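Local atomic coordinates of tail fiber protein (Acinetobacter phage AM24, PDB entry 5W5P), a protein that probably binds and degrades the capsular polysaccharide of its Acinetobacter baumannii host as a trimeric tailspike with a beta-helical body. Residues A[247-250]-A[255-258]; A[295-300]-A[343-348]; A[355-358]-A[362-365]; A[387-392]-A[406-411]. All coordinates share one frame; numbering follows the deposited sequence.

Contact 1. Residues A[247-250]-A[255-258]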
loop_
_atom_site.group_PDB
_atom_site.type_symbol
_atom_site.label_atom_id
_atom_site.label_comp_id
_atom_site.label_asym_id
_atom_site.label_seq_id
_atom_site.Cartn_x
_atom_site.Cartn_y
_atom_site.Cartn_z
ATOM N N GLN A 247 -7.694 -24.588 17.098
ATOM C CA GLN A 247 -8.935 -25.280 17.422
ATOM C C GLN A 247 -9.846 -25.338 16.206
ATOM O O GLN A 247 -10.335 -24.286 15.759
ATOM C CB GLN A 247 -9.648 -24.596 18.589
ATOM C CG GLN A 247 -8.999 -24.835 19.944
ATOM C CD GLN A 247 -8.917 -26.308 20.307
ATOM O OE1 GLN A 247 -9.816 -27.092 19.989
ATOM N NE2 GLN A 247 -7.839 -26.690 20.988
ATOM N N PRO A 248 -10.111 -26.518 15.645
ATOM C CA PRO A 248 -11.063 -26.605 14.531
ATOM C C PRO A 248 -12.459 -26.187 14.965
ATOM O O PRO A 248 -12.927 -26.542 16.049
ATOM C CB PRO A 248 -11.022 -28.089 14.138
ATOM C CG PRO A 248 -9.773 -28.635 14.771
ATOM C CD PRO A 248 -9.567 -27.835 16.014
ATOM N N ARG A 249 -13.122 -25.419 14.107
ATOM C CA ARG A 249 -14.469 -24.950 14.393
ATOM C C ARG A 249 -15.115 -24.486 13.097
ATOM O O ARG A 249 -14.433 -24.198 12.111
ATOM C CB ARG A 249 -14.459 -23.821 15.422
ATOM C CG ARG A 249 -13.819 -22.550 14.920
ATOM C CD ARG A 249 -13.286 -21.722 16.065
ATOM N NE ARG A 249 -12.656 -20.498 15.586
ATOM C CZ ARG A 249 -11.373 -20.393 15.265
ATOM N NH1 ARG A 249 -10.566 -21.441 15.384
ATOM N NH2 ARG A 249 -10.895 -19.232 14.834
ATOM N N ARG A 250 -16.445 -24.425 13.118
ATOM C CA ARG A 250 -17.264 -23.985 11.978
ATOM C C ARG A 250 -16.950 -24.889 10.788
ATOM O O ARG A 250 -17.002 -26.120 10.941
ATOM C CB ARG A 250 -17.042 -22.497 11.751
ATOM C CG ARG A 250 -17.717 -21.631 12.785
ATOM C CD ARG A 250 -18.818 -20.802 12.161
ATOM N NE ARG A 250 -18.305 -19.550 11.617
ATOM C CZ ARG A 250 -18.452 -19.168 10.353
ATOM N NH1 ARG A 250 -19.104 -19.943 9.497
ATOM N NH2 ARG A 250 -17.952 -18.008 9.947
ATOM N N GLY A 255 -7.493 -24.983 13.192
ATOM C CA GLY A 255 -7.670 -23.639 13.691
ATOM C C GLY A 255 -7.452 -22.605 12.605
ATOM O O GLY A 255 -6.874 -22.875 11.554
ATOM N N TYR A 256 -7.931 -21.394 12.859
ATOM C CA TYR A 256 -7.737 -20.313 11.910
ATOM C C TYR A 256 -7.789 -18.974 12.628
ATOM O O TYR A 256 -8.323 -18.854 13.732
ATOM C CB TYR A 256 -8.779 -20.355 10.788
ATOM C CG TYR A 256 -10.213 -20.208 11.238
ATOM C CD1 TYR A 256 -10.956 -21.316 11.622
ATOM C CD2 TYR A 256 -10.829 -18.963 11.256
ATOM C CE1 TYR A 256 -12.273 -21.189 12.022
ATOM C CE2 TYR A 256 -12.142 -18.821 11.659
ATOM C CZ TYR A 256 -12.863 -19.939 12.038
ATOM O OH TYR A 256 -14.173 -19.802 12.437
ATOM N N VAL A 257 -7.215 -17.967 11.979
ATOM C CA VAL A 257 -7.274 -16.587 12.438
ATOM C C VAL A 257 -8.202 -15.826 11.503
ATOM O O VAL A 257 -8.340 -16.163 10.320
ATOM C CB VAL A 257 -5.873 -15.939 12.497
ATOM C CG1 VAL A 257 -4.947 -16.745 13.409
ATOM C CG2 VAL A 257 -5.275 -15.809 11.109
ATOM N N GLN A 258 -8.862 -14.803 12.040
ATOM C CA GLN A 258 -9.835 -14.054 11.255
ATOM C C GLN A 258 -9.736 -12.575 11.598
ATOM O O GLN A 258 -9.920 -12.189 12.756
ATOM C CB GLN A 258 -11.251 -14.586 11.496
ATOM C CG GLN A 258 -12.345 -13.690 10.985
ATOM C CD GLN A 258 -13.728 -14.238 11.277
ATOM O OE1 GLN A 258 -14.695 -13.485 11.365
ATOM N NE2 GLN A 258 -13.833 -15.556 11.403
#
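Arg249 and Tyr256 both place CG between the backbone N and the carbonyl carbon (chi1 67° and 61°), and this brings the guanidinium and the phenol ring face to face. The arginine chain then runs extended from CG to NE, which carries its flat end over the ring. The two groups lie nearly parallel, with planes 9° apart and centres 3.6 Å apart. Arg249 CZ sits over the ring face, so the stack is also a cation-pi contact. The guanidinium edge is used separately. Arg249 NH2 donates to Tyr256 O at 2.8 Å in a nearly straight bond. The donor stands above the plane of that carbonyl but keeps the acceptor close to the guanidinium plane. Arg249 NH1 donates to Gln247 O at 2.9 Å, back within its own segment. One face and two edge sites thus fix the rotation of the group. Gln247 O also receives a CA-H...O contact from Gly255 CA at 3.4 Å. At the far end of the ring, Arg250 CB passes Tyr256 OH at 4.0 Å. The charge of Arg249 has a stronger partner outside, a salt bridge to Asp224, and Tyr227 OH bonds to NH2. The contact closes the loop between strands 241-244 and 257-258, and the Tyr256 ring meets Phe280 of strand 279-285 at a steep angle.

Contact 2. Residues A[295-300]-A[343-348]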
loop_
_atom_site.group_PDB
_atom_site.type_symbol
_atom_site.label_atom_id
_atom_site.label_comp_id
_atom_site.label_asym_id
_atom_site.label_seq_id
_atom_site.Cartn_x
_atom_site.Cartn_y
_atom_site.Cartn_z
ATOM N N GLY A 295 7.861 -15.895 10.746
ATOM C CA GLY A 295 6.829 -14.885 10.601
ATOM C C GLY A 295 5.423 -15.444 10.545
ATOM O O GLY A 295 4.957 -16.065 11.503
ATOM N N VAL A 296 4.740 -15.237 9.422
ATOM C CA VAL A 296 3.346 -15.640 9.264
ATOM C C VAL A 296 3.314 -17.075 8.756
ATOM O O VAL A 296 3.605 -17.334 7.589
ATOM C CB VAL A 296 2.595 -14.706 8.309
ATOM C CG1 VAL A 296 1.113 -15.042 8.307
ATOM C CG2 VAL A 296 2.825 -13.259 8.700
ATOM N N TYR A 297 2.952 -18.007 9.629
ATOM C CA TYR A 297 2.795 -19.409 9.261
ATOM C C TYR A 297 1.302 -19.712 9.186
ATOM O O TYR A 297 0.611 -19.727 10.213
ATOM C CB TYR A 297 3.488 -20.323 10.267
ATOM C CG TYR A 297 4.967 -20.546 10.027
ATOM C CD1 TYR A 297 5.848 -19.473 9.916
ATOM C CD2 TYR A 297 5.487 -21.833 9.933
ATOM C CE1 TYR A 297 7.209 -19.678 9.713
ATOM C CE2 TYR A 297 6.839 -22.048 9.731
ATOM C CZ TYR A 297 7.694 -20.969 9.621
ATOM O OH TYR A 297 9.039 -21.190 9.423
ATOM N N LEU A 298 0.802 -19.932 7.960
ATOM C CA LEU A 298 -0.578 -20.344 7.710
ATOM C C LEU A 298 -0.529 -21.371 6.576
ATOM O O LEU A 298 -0.962 -21.121 5.454
ATOM C CB LEU A 298 -1.476 -19.154 7.357
ATOM C CG LEU A 298 -1.620 -18.019 8.376
ATOM C CD1 LEU A 298 -2.197 -16.767 7.717
ATOM C CD2 LEU A 298 -2.477 -18.454 9.562
ATOM N N ASP A 299 0.020 -22.550 6.868
ATOM C CA ASP A 299 0.380 -23.524 5.841
ATOM C C ASP A 299 -0.500 -24.774 5.869
ATOM O O ASP A 299 -0.026 -25.888 5.638
ATOM C CB ASP A 299 1.852 -23.910 5.965
ATOM C CG ASP A 299 2.241 -24.315 7.377
ATOM O OD1 ASP A 299 1.410 -24.168 8.302
ATOM O OD2 ASP A 299 3.381 -24.794 7.557
ATOM N N GLY A 300 -1.792 -24.605 6.135
ATOM C CA GLY A 300 -2.724 -25.707 6.025
ATOM C C GLY A 300 -2.999 -26.080 4.577
ATOM O O GLY A 300 -2.619 -25.389 3.632
ATOM N N THR A 343 18.296 -18.074 9.629
ATOM C CA THR A 343 18.022 -18.822 10.853
ATOM C C THR A 343 16.591 -19.346 10.776
ATOM O O THR A 343 15.933 -19.243 9.735
ATOM C CB THR A 343 18.264 -17.960 12.098
ATOM O OG1 THR A 343 17.920 -18.707 13.274
ATOM C CG2 THR A 343 17.438 -16.683 12.045
ATOM N N GLY A 344 16.116 -19.932 11.876
ATOM C CA GLY A 344 14.793 -20.538 11.867
ATOM C C GLY A 344 14.723 -21.703 10.899
ATOM O O GLY A 344 15.632 -22.535 10.823
ATOM N N ASP A 345 13.633 -21.764 10.135
ATOM C CA ASP A 345 13.451 -22.796 9.120
ATOM C C ASP A 345 14.050 -22.416 7.770
ATOM O O ASP A 345 14.041 -23.245 6.851
ATOM C CB ASP A 345 11.960 -23.116 8.943
ATOM C CG ASP A 345 11.318 -23.665 10.210
ATOM O OD1 ASP A 345 12.040 -24.242 11.048
ATOM O OD2 ASP A 345 10.086 -23.520 10.363
ATOM N N LEU A 346 14.563 -21.193 7.627
ATOM C CA LEU A 346 15.143 -20.779 6.352
ATOM C C LEU A 346 16.259 -21.692 5.853
ATOM O O LEU A 346 16.281 -21.974 4.642
ATOM C CB LEU A 346 15.642 -19.330 6.447
ATOM C CG LEU A 346 15.671 -18.544 5.136
ATOM C CD1 LEU A 346 15.437 -17.075 5.404
ATOM C CD2 LEU A 346 16.985 -18.750 4.395
ATOM N N PRO A 347 17.205 -22.162 6.676
ATOM C CA PRO A 347 18.223 -23.083 6.143
ATOM C C PRO A 347 17.656 -24.392 5.612
ATOM O O PRO A 347 18.317 -25.045 4.795
ATOM C CB PRO A 347 19.148 -23.315 7.343
ATOM C CG PRO A 347 18.976 -22.102 8.180
ATOM C CD PRO A 347 17.529 -21.744 8.053
ATOM N N THR A 348 16.457 -24.795 6.031
ATOM C CA THR A 348 15.867 -26.029 5.523
ATOM C C THR A 348 14.928 -25.775 4.342
ATOM O O THR A 348 15.046 -26.431 3.304
ATOM C CB THR A 348 15.124 -26.765 6.642
ATOM O OG1 THR A 348 16.057 -27.160 7.654
ATOM C CG2 THR A 348 14.438 -28.008 6.093
HETATM O O HOH W 1 11.719 -20.078 10.023
#
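The backbone of Tyr297 is extended in strand 294-298, while Asp345 stands in a type II' beta turn from Thr343 to Leu346 that leads into the short helix 346-349. The side chains of Tyr297 and Asp345 point at each other and carry the whole direct contact. Tyr297 OH donates to Asp345 OD2 at 2.7 Å. The hydroxyl reaches OD2 on its anti side and 32° out of the carboxylate plane. Asp345 OD2 lies at the ring edge, near the ring plane, 3.6 Å from Tyr297 CE2. The ring and carboxylate planes are turned 62° apart. In Asp345 CG is anti to the carbonyl carbon (chi1 -62°), and this sends the carboxylate out to the phenol. A water makes a second link. It donates to Tyr297 OH at 3.0 Å and accepts from Asp345 N at 2.6 Å. The phenol oxygen therefore gives one bond and takes another, and both lead to the same residue. The turn is closed by Leu346 N to Thr343 O at 3.2 Å. Gly344 takes the positive phi of this turn. Arg272 makes a cation-pi contact with Tyr297 and a long, weak ion pair with Asp345. Strand 294-298 runs between strands 272-276 and 321-328 in a parallel sheet, and the Tyr297 side chain also packs on Val321 and Lys324 of the latter.

Contact 3. Residues A[355-358]-A[362-365]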
loop_
_atom_site.group_PDB
_atom_site.type_symbol
_atom_site.label_atom_id
_atom_site.label_comp_id
_atom_site.label_asym_id
_atom_site.label_seq_id
_atom_site.Cartn_x
_atom_site.Cartn_y
_atom_site.Cartn_z
ATOM N N LEU A 355 4.696 -20.247 -0.657
ATOM C CA LEU A 355 3.295 -20.178 -1.037
ATOM C C LEU A 355 2.834 -21.552 -1.502
ATOM O O LEU A 355 3.632 -22.475 -1.688
ATOM C CB LEU A 355 3.061 -19.141 -2.148
ATOM C CG LEU A 355 3.573 -17.718 -1.903
ATOM C CD1 LEU A 355 3.330 -16.827 -3.121
ATOM C CD2 LEU A 355 2.952 -17.109 -0.633
ATOM N N GLY A 356 1.525 -21.684 -1.685
ATOM C CA GLY A 356 0.996 -22.861 -2.335
ATOM C C GLY A 356 1.118 -22.772 -3.844
ATOM O O GLY A 356 0.988 -21.702 -4.438
ATOM N N LYS A 357 1.366 -23.917 -4.475
ATOM C CA LYS A 357 1.436 -25.206 -3.800
ATOM C C LYS A 357 2.865 -25.581 -3.429
ATOM O O LYS A 357 3.799 -25.383 -4.210
ATOM C CB LYS A 357 0.827 -26.299 -4.690
ATOM C CG LYS A 357 1.508 -27.664 -4.598
ATOM C CD LYS A 357 0.948 -28.641 -5.622
ATOM C CE LYS A 357 -0.487 -29.033 -5.306
ATOM N NZ LYS A 357 -0.587 -29.926 -4.116
ATOM N N THR A 358 3.024 -26.130 -2.227
ATOM C CA THR A 358 4.291 -26.702 -1.785
ATOM C C THR A 358 3.960 -27.949 -0.982
ATOM O O THR A 358 3.330 -27.859 0.077
ATOM C CB THR A 358 5.107 -25.707 -0.958
ATOM O OG1 THR A 358 5.422 -24.563 -1.763
ATOM C CG2 THR A 358 6.404 -26.347 -0.482
ATOM N N GLY A 362 -2.425 -26.592 -1.303
ATOM C CA GLY A 362 -3.130 -26.271 -2.528
ATOM C C GLY A 362 -2.470 -25.157 -3.334
ATOM O O GLY A 362 -1.525 -24.504 -2.899
ATOM N N TYR A 363 -2.987 -24.936 -4.542
ATOM C CA TYR A 363 -2.431 -23.914 -5.419
ATOM C C TYR A 363 -2.915 -22.523 -5.018
ATOM O O TYR A 363 -4.063 -22.341 -4.599
ATOM C CB TYR A 363 -2.811 -24.184 -6.876
ATOM C CG TYR A 363 -2.117 -25.370 -7.502
ATOM C CD1 TYR A 363 -0.793 -25.287 -7.914
ATOM C CD2 TYR A 363 -2.794 -26.568 -7.698
ATOM C CE1 TYR A 363 -0.157 -26.371 -8.488
ATOM C CE2 TYR A 363 -2.168 -27.660 -8.270
ATOM C CZ TYR A 363 -0.849 -27.557 -8.664
ATOM O OH TYR A 363 -0.223 -28.641 -9.237
ATOM N N SER A 364 -2.033 -21.537 -5.157
ATOM C CA SER A 364 -2.391 -20.152 -4.898
ATOM C C SER A 364 -3.010 -19.528 -6.145
ATOM O O SER A 364 -2.932 -20.074 -7.251
ATOM C CB SER A 364 -1.171 -19.355 -4.445
ATOM O OG SER A 364 -0.729 -19.782 -3.167
ATOM N N SER A 365 -3.639 -18.365 -5.960
ATOM C CA SER A 365 -4.350 -17.725 -7.067
ATOM C C SER A 365 -4.491 -16.236 -6.781
ATOM O O SER A 365 -5.303 -15.846 -5.940
ATOM C CB SER A 365 -5.715 -18.374 -7.279
ATOM O OG SER A 365 -6.290 -17.940 -8.494
#
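The loop that joins strand 353-354 to strand 365-375 is pinched at its base, where Gly356 and Lys357 meet Gly362, Tyr363 and Ser364. Gly356 O is the main polar link. Ser364 OG donates to it at 2.9 Å, tilted 26° from the carbonyl plane. Ser364 N adds a weak bond to the same oxygen at 3.1 Å. One serine thus grips one carbonyl with both its hydroxyl and its amide. Its OG lies anti to the carbonyl carbon (chi1 -68°), on the side of its own N, which lets the two groups reach together. The peptide between Gly356 and Lys357 is cis. Gly362 O faces this bend and takes CA-H...O contacts from Gly356 CA at 3.1 Å and Lys357 CA at 3.2 Å. In the body of the protein, a parallel beta-helix, probably right-handed as in other phage tailspikes, such loops carry the chain from one strand stack to the next. Ser364 OG also bonds to Val328 N, which ties the bend to strand 321-328, the neighbour of strand 353-354 in the parallel sheet. Outside the bend, Lys357 lies over one face of the Tyr363 ring. Its CE is 3.9 Å from the ring centroid in a CH-pi contact, offset toward the rim. Bends at chi3 and chi4 turn NZ back to Thr361 O. The cation-pi attraction of NZ for the ring is long and at most weak.

Contact 4. Residues A[387-392]-A[406-411]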
loop_
_atom_site.group_PDB
_atom_site.type_symbol
_atom_site.label_atom_id
_atom_site.label_comp_id
_atom_site.label_asym_id
_atom_site.label_seq_id
_atom_site.Cartn_x
_atom_site.Cartn_y
_atom_site.Cartn_z
ATOM N N ALA A 387 15.249 -19.965 -3.468
ATOM C CA ALA A 387 14.485 -18.933 -4.155
ATOM C C ALA A 387 13.791 -18.089 -3.098
ATOM O O ALA A 387 13.342 -18.621 -2.084
ATOM C CB ALA A 387 13.459 -19.527 -5.124
ATOM N N ASP A 388 13.712 -16.777 -3.333
ATOM C CA ASP A 388 13.093 -15.894 -2.346
ATOM C C ASP A 388 11.654 -16.311 -2.051
ATOM O O ASP A 388 11.232 -16.324 -0.889
ATOM C CB ASP A 388 13.145 -14.440 -2.821
ATOM C CG ASP A 388 14.551 -13.856 -2.775
ATOM O OD1 ASP A 388 15.235 -14.004 -1.739
ATOM O OD2 ASP A 388 14.973 -13.239 -3.777
ATOM N N VAL A 389 10.892 -16.673 -3.083
ATOM C CA VAL A 389 9.490 -17.072 -2.953
ATOM C C VAL A 389 9.338 -18.439 -3.614
ATOM O O VAL A 389 9.494 -18.559 -4.835
ATOM C CB VAL A 389 8.537 -16.049 -3.590
ATOM C CG1 VAL A 389 7.083 -16.451 -3.374
ATOM C CG2 VAL A 389 8.807 -14.642 -3.049
ATOM N N LYS A 390 9.030 -19.464 -2.822
ATOM C CA LYS A 390 8.945 -20.841 -3.304
ATOM C C LYS A 390 7.493 -21.290 -3.403
ATOM O O LYS A 390 6.724 -21.146 -2.443
ATOM C CB LYS A 390 9.716 -21.795 -2.392
ATOM C CG LYS A 390 11.104 -22.116 -2.893
ATOM C CD LYS A 390 11.779 -23.174 -2.043
ATOM C CE LYS A 390 13.225 -23.340 -2.467
ATOM N NZ LYS A 390 13.988 -24.179 -1.519
ATOM N N PHE A 391 7.133 -21.856 -4.552
ATOM C CA PHE A 391 5.786 -22.354 -4.803
ATOM C C PHE A 391 5.794 -23.135 -6.112
ATOM O O PHE A 391 6.745 -23.067 -6.896
ATOM C CB PHE A 391 4.762 -21.213 -4.857
ATOM C CG PHE A 391 5.007 -20.221 -5.962
ATOM C CD1 PHE A 391 5.841 -19.134 -5.765
ATOM C CD2 PHE A 391 4.394 -20.371 -7.198
ATOM C CE1 PHE A 391 6.063 -18.218 -6.784
ATOM C CE2 PHE A 391 4.612 -19.461 -8.218
ATOM C CZ PHE A 391 5.447 -18.383 -8.010
ATOM N N THR A 392 4.715 -23.882 -6.338
ATOM C CA THR A 392 4.480 -24.569 -7.602
ATOM C C THR A 392 3.173 -24.056 -8.192
ATOM O O THR A 392 2.124 -24.122 -7.540
ATOM C CB THR A 392 4.427 -26.086 -7.410
ATOM O OG1 THR A 392 5.547 -26.510 -6.623
ATOM C CG2 THR A 392 4.459 -26.796 -8.749
ATOM N N PRO A 406 1.469 -16.149 -9.345
ATOM C CA PRO A 406 1.886 -14.849 -8.813
ATOM C C PRO A 406 2.730 -14.064 -9.805
ATOM O O PRO A 406 3.389 -14.619 -10.687
ATOM C CB PRO A 406 2.705 -15.218 -7.568
ATOM C CG PRO A 406 2.305 -16.617 -7.235
ATOM C CD PRO A 406 1.996 -17.267 -8.546
ATOM N N THR A 407 2.706 -12.742 -9.644
ATOM C CA THR A 407 3.486 -11.843 -10.480
ATOM C C THR A 407 4.434 -11.026 -9.608
ATOM O O THR A 407 4.232 -10.880 -8.399
ATOM C CB THR A 407 2.585 -10.910 -11.316
ATOM O OG1 THR A 407 1.912 -9.979 -10.461
ATOM C CG2 THR A 407 1.544 -11.720 -12.096
ATOM N N PHE A 408 5.493 -10.518 -10.236
ATOM C CA PHE A 408 6.536 -9.767 -9.548
ATOM C C PHE A 408 6.808 -8.482 -10.316
ATOM O O PHE A 408 7.098 -8.526 -11.516
ATOM C CB PHE A 408 7.827 -10.590 -9.422
ATOM C CG PHE A 408 7.722 -11.759 -8.475
ATOM C CD1 PHE A 408 7.108 -12.941 -8.870
ATOM C CD2 PHE A 408 8.253 -11.678 -7.197
ATOM C CE1 PHE A 408 7.016 -14.014 -8.006
ATOM C CE2 PHE A 408 8.163 -12.746 -6.322
ATOM C CZ PHE A 408 7.542 -13.918 -6.726
ATOM N N VAL A 409 6.724 -7.345 -9.627
ATOM C CA VAL A 409 6.914 -6.036 -10.240
ATOM C C VAL A 409 7.877 -5.229 -9.376
ATOM O O VAL A 409 7.617 -5.009 -8.188
ATOM C CB VAL A 409 5.584 -5.281 -10.407
ATOM C CG1 VAL A 409 5.835 -3.832 -10.847
ATOM C CG2 VAL A 409 4.659 -6.010 -11.387
ATOM N N GLY A 410 8.986 -4.793 -9.971
ATOM C CA GLY A 410 9.850 -3.811 -9.342
ATOM C C GLY A 410 10.573 -4.257 -8.090
ATOM O O GLY A 410 10.953 -3.408 -7.276
ATOM N N ASN A 411 10.779 -5.560 -7.910
ATOM C CA ASN A 411 11.501 -6.085 -6.759
ATOM C C ASN A 411 13.004 -6.099 -7.024
ATOM O O ASN A 411 13.460 -5.966 -8.159
ATOM C CB ASN A 411 11.026 -7.498 -6.414
ATOM C CG ASN A 411 9.525 -7.573 -6.201
ATOM O OD1 ASN A 411 9.024 -7.266 -5.114
ATOM N ND2 ASN A 411 8.794 -7.978 -7.245
#
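Phe391 and Pro406 form the tight part of this buried contact. The two side chains come from opposite directions, and the proline ring lies over one face of the phenyl ring. Pro406 CD comes within 3.4 Å of Phe391 CE2. Pro406 CG makes a CH-pi contact 4.0 Å from the centroid of the Phe391 ring, off toward the rim. Phe391 has CG between its backbone N and carbonyl carbon (chi1 62°), which turns the ring inward to the other segment. Val389 and Phe408 make a second close pair. Val389 CG2 touches Phe408 CE2 at 3.8 Å, and Val389 CB lies 3.9 Å from Phe408 CZ, in the plane of the ring. The valine therefore meets the edge of this phenyl group. The link between the two pairs is looser. Phe391 CE1 and Phe408 CE1 approach edge to edge at 4.5 Å. The backbones stay well apart, with the CA atoms of Phe391 and Pro406 9.4 Å from each other. Thr392, at the end of the first segment, is exposed to solvent and its side chain lies beside Gln423. The Phe408 ring is also stacked with Phe369 and with Trp419, and Val389 packs on Phe369. Strand 389-390 and strand 407-409 thus face each other across the interior of the beta-helix. With no polar side chain taking part across the interface, the contact relies on apolar burial and the close fit of Phe391, Pro406, Val389 and Phe408.

Overall arrangement
The four contacts follow one another along the chain, each closing before the next opens, and all lie in the central beta-helical body. Contacts 1 and 2 have centres 20 Å apart and touch where Val257 CG2 packs on Leu298 CD2. Contacts 2 and 3 are about 15 Å apart between centres and do not touch. Contacts 3 and 4 are closest, with centres about 12 Å apart. Their backbones probably bond through Leu355 N and Lys390 O, and through Lys357 O and Thr392 N, continuing the pairing of strands 353-354 and 389-390. Contacts 2 and 4 share the parallel sheet that includes strands 294-298 and 389-390. Contacts 1 and 4 are farthest apart, about 28 Å between centres.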